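Local coordinates for protein aminopeptidase N (Francisella tularensis subsp. tularensis, PDB 5DLL) that probably degrades intracellular peptides as a zinc-dependent M1-family aminopeptidase, releasing N-terminal amino acids, preferably alanine, at residues Val357-Ser362 and Val392-Ala397; Ala366-Pro371 and Ala453-Pro458. All coordinates share one frame; numbering follows the deposited sequence. Where two conformers were deposited one is given.

Helix 349-369 takes part in both contacts and illustrates how one helix packs inside its own domain with its middle and against the connection to the next domain with its end. Contact 1, about 9 Å from the centre of the chain, sets isoleucines against helix 390-423; although more central, it is only partly buried. Contact 2 uses the helix's last turn, about 19 Å from that centre, yet the residues that touch there are largely buried. The chemistry changes accordingly, from isoleucine methyls against an asparagine side chain and helix backbone to a carboxylate against a glycine loop. K395 joins the two: its backbone belongs to contact 1, while its NZ comes near D368 of contact 2.

Contact 1 (Val357-Ser362 and Val392-Ala397); sequences VRIIRS and VYNKGA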
loop_
_atom_site.group_PDB
_atom_site.type_symbol
_atom_site.label_atom_id
_atom_site.label_comp_id
_atom_site.label_asym_id
_atom_site.label_seq_id
_atom_site.Cartn_x
_atom_site.Cartn_y
_atom_site.Cartn_z
ATOM N N VAL A 357 -4.884 -0.415 -10.095
ATOM C CA VAL A 357 -4.499 0.188 -11.372
ATOM C C VAL A 357 -4.439 1.720 -11.288
ATOM O O VAL A 357 -3.530 2.332 -11.851
ATOM C CB VAL A 357 -5.450 -0.231 -12.510
ATOM C CG1 VAL A 357 -5.120 0.518 -13.799
ATOM C CG2 VAL A 357 -5.378 -1.736 -12.734
ATOM N N ARG A 358 -5.402 2.329 -10.598
ATOM C CA ARG A 358 -5.409 3.780 -10.403
ATOM C C ARG A 358 -4.082 4.269 -9.810
ATOM O O ARG A 358 -3.612 5.352 -10.155
ATOM C CB ARG A 358 -6.580 4.215 -9.507
ATOM C CG ARG A 358 -7.965 4.108 -10.138
ATOM C CD ARG A 358 -7.963 4.497 -11.607
ATOM N NE ARG A 358 -7.268 5.758 -11.835
ATOM C CZ ARG A 358 -7.056 6.291 -13.034
ATOM N NH1 ARG A 358 -7.489 5.672 -14.125
ATOM N NH2 ARG A 358 -6.408 7.443 -13.140
ATOM N N ILE A 359 -3.486 3.467 -8.926
ATOM C CA ILE A 359 -2.166 3.768 -8.346
ATOM C C ILE A 359 -1.056 3.715 -9.394
ATOM O O ILE A 359 -0.184 4.584 -9.413
ATOM C CB ILE A 359 -1.828 2.809 -7.172
ATOM C CG1 ILE A 359 -2.560 3.258 -5.903
ATOM C CG2 ILE A 359 -0.329 2.745 -6.908
ATOM C CD1 ILE A 359 -2.453 2.285 -4.745
ATOM N N ILE A 360 -1.090 2.702 -10.256
ATOM C CA ILE A 360 -0.083 2.562 -11.309
ATOM C C ILE A 360 -0.175 3.693 -12.333
ATOM O O ILE A 360 0.844 4.234 -12.752
ATOM C CB ILE A 360 -0.185 1.203 -12.031
ATOM C CG1 ILE A 360 0.058 0.052 -11.050
ATOM C CG2 ILE A 360 0.810 1.127 -13.186
ATOM C CD1 ILE A 360 1.383 0.119 -10.316
ATOM N N ARG A 361 -1.388 4.054 -12.730
ATOM C CA ARG A 361 -1.580 5.143 -13.691
ATOM C C ARG A 361 -1.328 6.519 -13.090
ATOM O O ARG A 361 -0.869 7.421 -13.786
ATOM C CB ARG A 361 -2.984 5.091 -14.277
ATOM C CG ARG A 361 -3.190 3.912 -15.203
ATOM C CD ARG A 361 -4.631 3.831 -15.649
ATOM N NE ARG A 361 -4.814 2.830 -16.690
ATOM C CZ ARG A 361 -5.996 2.416 -17.131
ATOM N NH1 ARG A 361 -7.120 2.913 -16.624
ATOM N NH2 ARG A 361 -6.053 1.494 -18.083
ATOM N N SER A 362 -1.638 6.678 -11.806
ATOM C CA SER A 362 -1.371 7.931 -11.101
ATOM C C SER A 362 0.097 8.024 -10.674
ATOM O O SER A 362 0.901 8.655 -11.357
ATOM C CB SER A 362 -2.305 8.082 -9.894
ATOM O OG SER A 362 -2.100 9.318 -9.243
ATOM N N VAL A 392 8.871 0.074 -6.805
ATOM C CA VAL A 392 9.412 -1.159 -6.226
ATOM C C VAL A 392 8.305 -2.069 -5.664
ATOM O O VAL A 392 8.347 -3.283 -5.849
ATOM C CB VAL A 392 10.458 -0.851 -5.126
ATOM C CG1 VAL A 392 10.890 -2.116 -4.392
ATOM C CG2 VAL A 392 11.674 -0.159 -5.725
ATOM N N TYR A 393 7.319 -1.478 -4.991
ATOM C CA TYR A 393 6.263 -2.248 -4.325
ATOM C C TYR A 393 5.111 -2.597 -5.266
ATOM O O TYR A 393 4.789 -3.774 -5.462
ATOM C CB TYR A 393 5.712 -1.467 -3.125
ATOM C CG TYR A 393 6.587 -1.527 -1.893
ATOM C CD1 TYR A 393 7.936 -1.164 -1.948
ATOM C CD2 TYR A 393 6.068 -1.940 -0.664
ATOM C CE1 TYR A 393 8.739 -1.219 -0.822
ATOM C CE2 TYR A 393 6.866 -1.992 0.468
ATOM C CZ TYR A 393 8.199 -1.628 0.385
ATOM O OH TYR A 393 8.996 -1.680 1.505
ATOM N N ASN A 394 4.501 -1.566 -5.842
ATOM C CA ASN A 394 3.258 -1.719 -6.593
ATOM C C ASN A 394 3.468 -2.189 -8.034
ATOM O O ASN A 394 2.726 -3.049 -8.507
ATOM C CB ASN A 394 2.440 -0.426 -6.538
ATOM C CG ASN A 394 2.191 0.044 -5.111
ATOM O OD1 ASN A 394 2.872 0.934 -4.612
ATOM N ND2 ASN A 394 1.227 -0.570 -4.444
ATOM N N LYS A 395 4.470 -1.648 -8.727
ATOM C CA LYS A 395 4.870 -2.209 -10.028
ATOM C C LYS A 395 5.599 -3.545 -9.852
ATOM O O LYS A 395 5.654 -4.340 -10.781
ATOM C CB LYS A 395 5.724 -1.231 -10.847
ATOM C CG LYS A 395 6.305 -1.821 -12.132
ATOM C CD LYS A 395 6.916 -0.761 -13.038
ATOM C CE LYS A 395 7.555 -1.383 -14.273
ATOM N NZ LYS A 395 8.014 -0.378 -15.271
ATOM N N GLY A 396 6.154 -3.788 -8.666
ATOM C CA GLY A 396 6.712 -5.098 -8.324
ATOM C C GLY A 396 5.657 -6.195 -8.336
ATOM O O GLY A 396 5.882 -7.267 -8.893
ATOM N N ALA A 397 4.509 -5.918 -7.721
ATOM C CA ALA A 397 3.371 -6.847 -7.710
ATOM C C ALA A 397 2.789 -7.077 -9.113
ATOM O O ALA A 397 2.428 -8.205 -9.458
ATOM C CB ALA A 397 2.287 -6.343 -6.772
#
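The peptide link between N394 and K395 supplies polar atoms to this contact, and what meets them is carbon: CD1 of I360 lies 3.9 Å from O of N394 and equally far from N of K395. The methyl packs against the helix backbone in a van der Waals contact. The bond from CA to CB of I360 does not point at helix 390-423; a bend further out, at chi2 -57°, swings CD1 across to it. The same methyl also touches CB of N394, at 4.0 Å. One residue earlier, I359 points directly across, with CG2 anti to its backbone N and 4.1 Å from CG of N394. That methyl is nearly equidistant from OD1 and ND2 of N394, and the two side chains cross at about a right angle. K395 contributes mainly backbone, since its extended side chain leads NZ away from segment 357-362.

The axes of the two helical segments approach to 10.2 Å at a signed crossing angle of -119°, a steep crossing with a small interface. On other faces of helix 349-369, R361 forms a salt bridge with D570 and V357 packs on F566 of helix 565-581. Beyond N394, Y393 touches E332, a zinc ligand, and the N394 side chain is itself about 10 Å from the zinc ion. The pair thus lies near the metal site, in the thermolysin-like helical part of an M1 catalytic domain, where the zinc is held by the HExxH histidines H309 and H313 and by E332.

Contact 2 (Ala366-Pro371 and Ala453-Pro458); sequences AEDASP and AQSGTP
The flat carboxylate of D368 lays one face along the backbone of G456, whose CA is 3.7 Å from CG of D368. OD2 lies over the carbonyl end of the glycine, 3.5 Å from its C, while OD1 lies toward the amide end, 3.9 Å from N of G456. Beyond OD1 comes OG of S455, too distant at 4.2 Å to bond; that hydroxyl has a weak hydrogen bond to D486. This is a helix-end-to-loop contact between domains: the last turn of helix 349-369, in the M1 catalytic domain, meets the connection that leads into the Ig-like domain.

The path of the loop itself turns on its glycine. G456 has a positive phi of 87°, a backbone conformation that glycine takes up readily. OG1 of T457, set beside its own backbone N, comes in at the edge, near the plane of the carboxylate, 3.8 Å from CB of D368. The strongest polar partner of the carboxylate comes from its own helix, where NE2 of Q364 hydrogen-bonds to OD2; K395 adds a long, weak ion pair that would probably favour the charged form.

The loop is secured in turn by its domain, with S455 O bonded to NZ of K490 and P458 paired through its backbone with K545. Just past D368, OG of S370 donates to O of E367 at 2.7 Å, making a C=O...OG angle of 123° and tilted 25° from the carbonyl plane.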
loop_
_atom_site.group_PDB
_atom_site.type_symbol
_atom_site.label_atom_id
_atom_site.label_comp_id
_atom_site.label_asym_id
_atom_site.label_seq_id
_atom_site.Cartn_x
_atom_site.Cartn_y
_atom_site.Cartn_z
ATOM N N ALA A 366 3.738 8.393 -12.881
ATOM C CA ALA A 366 4.278 9.720 -12.555
ATOM C C ALA A 366 5.723 9.653 -12.060
ATOM O O ALA A 366 6.522 10.548 -12.347
ATOM C CB ALA A 366 3.401 10.418 -11.523
ATOM N N GLU A 367 6.045 8.598 -11.311
ATOM C CA GLU A 367 7.408 8.361 -10.834
ATOM C C GLU A 367 8.359 7.974 -11.972
ATOM O O GLU A 367 9.510 8.411 -11.992
ATOM C CB GLU A 367 7.408 7.274 -9.758
ATOM C CG GLU A 367 8.753 7.064 -9.075
ATOM C CD GLU A 367 8.642 6.219 -7.820
ATOM O OE1 GLU A 367 8.111 5.089 -7.900
ATOM O OE2 GLU A 367 9.090 6.686 -6.754
ATOM N N ASP A 368 7.879 7.159 -12.911
ATOM C CA ASP A 368 8.684 6.749 -14.066
ATOM C C ASP A 368 8.852 7.876 -15.095
ATOM O O ASP A 368 9.739 7.804 -15.950
ATOM C CB ASP A 368 8.092 5.500 -14.741
ATOM C CG ASP A 368 8.597 4.188 -14.132
ATOM O OD1 ASP A 368 9.561 4.195 -13.327
ATOM O OD2 ASP A 368 8.022 3.134 -14.480
ATOM N N ALA A 369 8.000 8.900 -15.019
ATOM C CA ALA A 369 8.132 10.107 -15.850
ATOM C C ALA A 369 9.091 11.132 -15.234
ATOM O O ALA A 369 9.577 12.027 -15.929
ATOM C CB ALA A 369 6.767 10.742 -16.066
ATOM N N SER A 370 9.355 10.991 -13.934
ATOM C CA SER A 370 10.153 11.954 -13.175
ATOM C C SER A 370 11.663 11.683 -13.283
ATOM O O SER A 370 12.078 10.644 -13.812
ATOM C CB SER A 370 9.714 11.945 -11.696
ATOM O OG SER A 370 10.206 10.813 -10.990
ATOM N N PRO A 371 12.491 12.629 -12.789
ATOM C CA PRO A 371 13.930 12.391 -12.620
ATOM C C PRO A 371 14.255 11.275 -11.623
ATOM O O PRO A 371 15.352 10.718 -11.667
ATOM C CB PRO A 371 14.450 13.730 -12.082
ATOM C CG PRO A 371 13.461 14.740 -12.543
ATOM C CD PRO A 371 12.137 14.038 -12.529
ATOM N N ALA A 453 15.263 -5.104 -14.768
ATOM C CA ALA A 453 16.349 -4.174 -15.093
ATOM C C ALA A 453 15.866 -2.869 -15.737
ATOM O O ALA A 453 16.453 -1.811 -15.503
ATOM C CB ALA A 453 17.367 -4.858 -15.996
ATOM N N GLN A 454 14.805 -2.938 -16.538
ATOM C CA GLN A 454 14.379 -1.789 -17.347
ATOM C C GLN A 454 13.467 -0.798 -16.618
ATOM O O GLN A 454 12.477 -1.181 -15.993
ATOM C CB GLN A 454 13.693 -2.258 -18.632
ATOM C CG GLN A 454 13.287 -1.111 -19.551
ATOM C CD GLN A 454 13.314 -1.493 -21.018
ATOM O OE1 GLN A 454 14.382 -1.725 -21.588
ATOM N NE2 GLN A 454 12.140 -1.554 -21.641
ATOM N N SER A 455 13.809 0.482 -16.746
ATOM C CA SER A 455 13.054 1.578 -16.147
ATOM C C SER A 455 12.052 2.159 -17.149
ATOM O O SER A 455 12.151 1.911 -18.352
ATOM C CB SER A 455 14.021 2.666 -15.681
ATOM O OG SER A 455 13.344 3.726 -15.032
ATOM N N GLY A 456 11.082 2.914 -16.644
ATOM C CA GLY A 456 10.126 3.618 -17.495
ATOM C C GLY A 456 8.892 2.829 -17.898
ATOM O O GLY A 456 8.889 1.595 -17.876
ATOM N N THR A 457 7.847 3.570 -18.275
ATOM C CA THR A 457 6.572 3.022 -18.728
ATOM C C THR A 457 6.631 2.758 -20.231
ATOM O O THR A 457 6.943 3.669 -20.997
ATOM C CB THR A 457 5.431 4.028 -18.471
ATOM O OG1 THR A 457 5.385 4.367 -17.080
ATOM C CG2 THR A 457 4.084 3.457 -18.896
ATOM N N PRO A 458 6.341 1.517 -20.666
ATOM C CA PRO A 458 6.255 1.277 -22.114
ATOM C C PRO A 458 4.960 1.807 -22.751
ATOM O O PRO A 458 3.886 1.711 -22.152
ATOM C CB PRO A 458 6.329 -0.255 -22.235
ATOM C CG PRO A 458 6.738 -0.761 -20.892
ATOM C CD PRO A 458 6.290 0.263 -19.896
#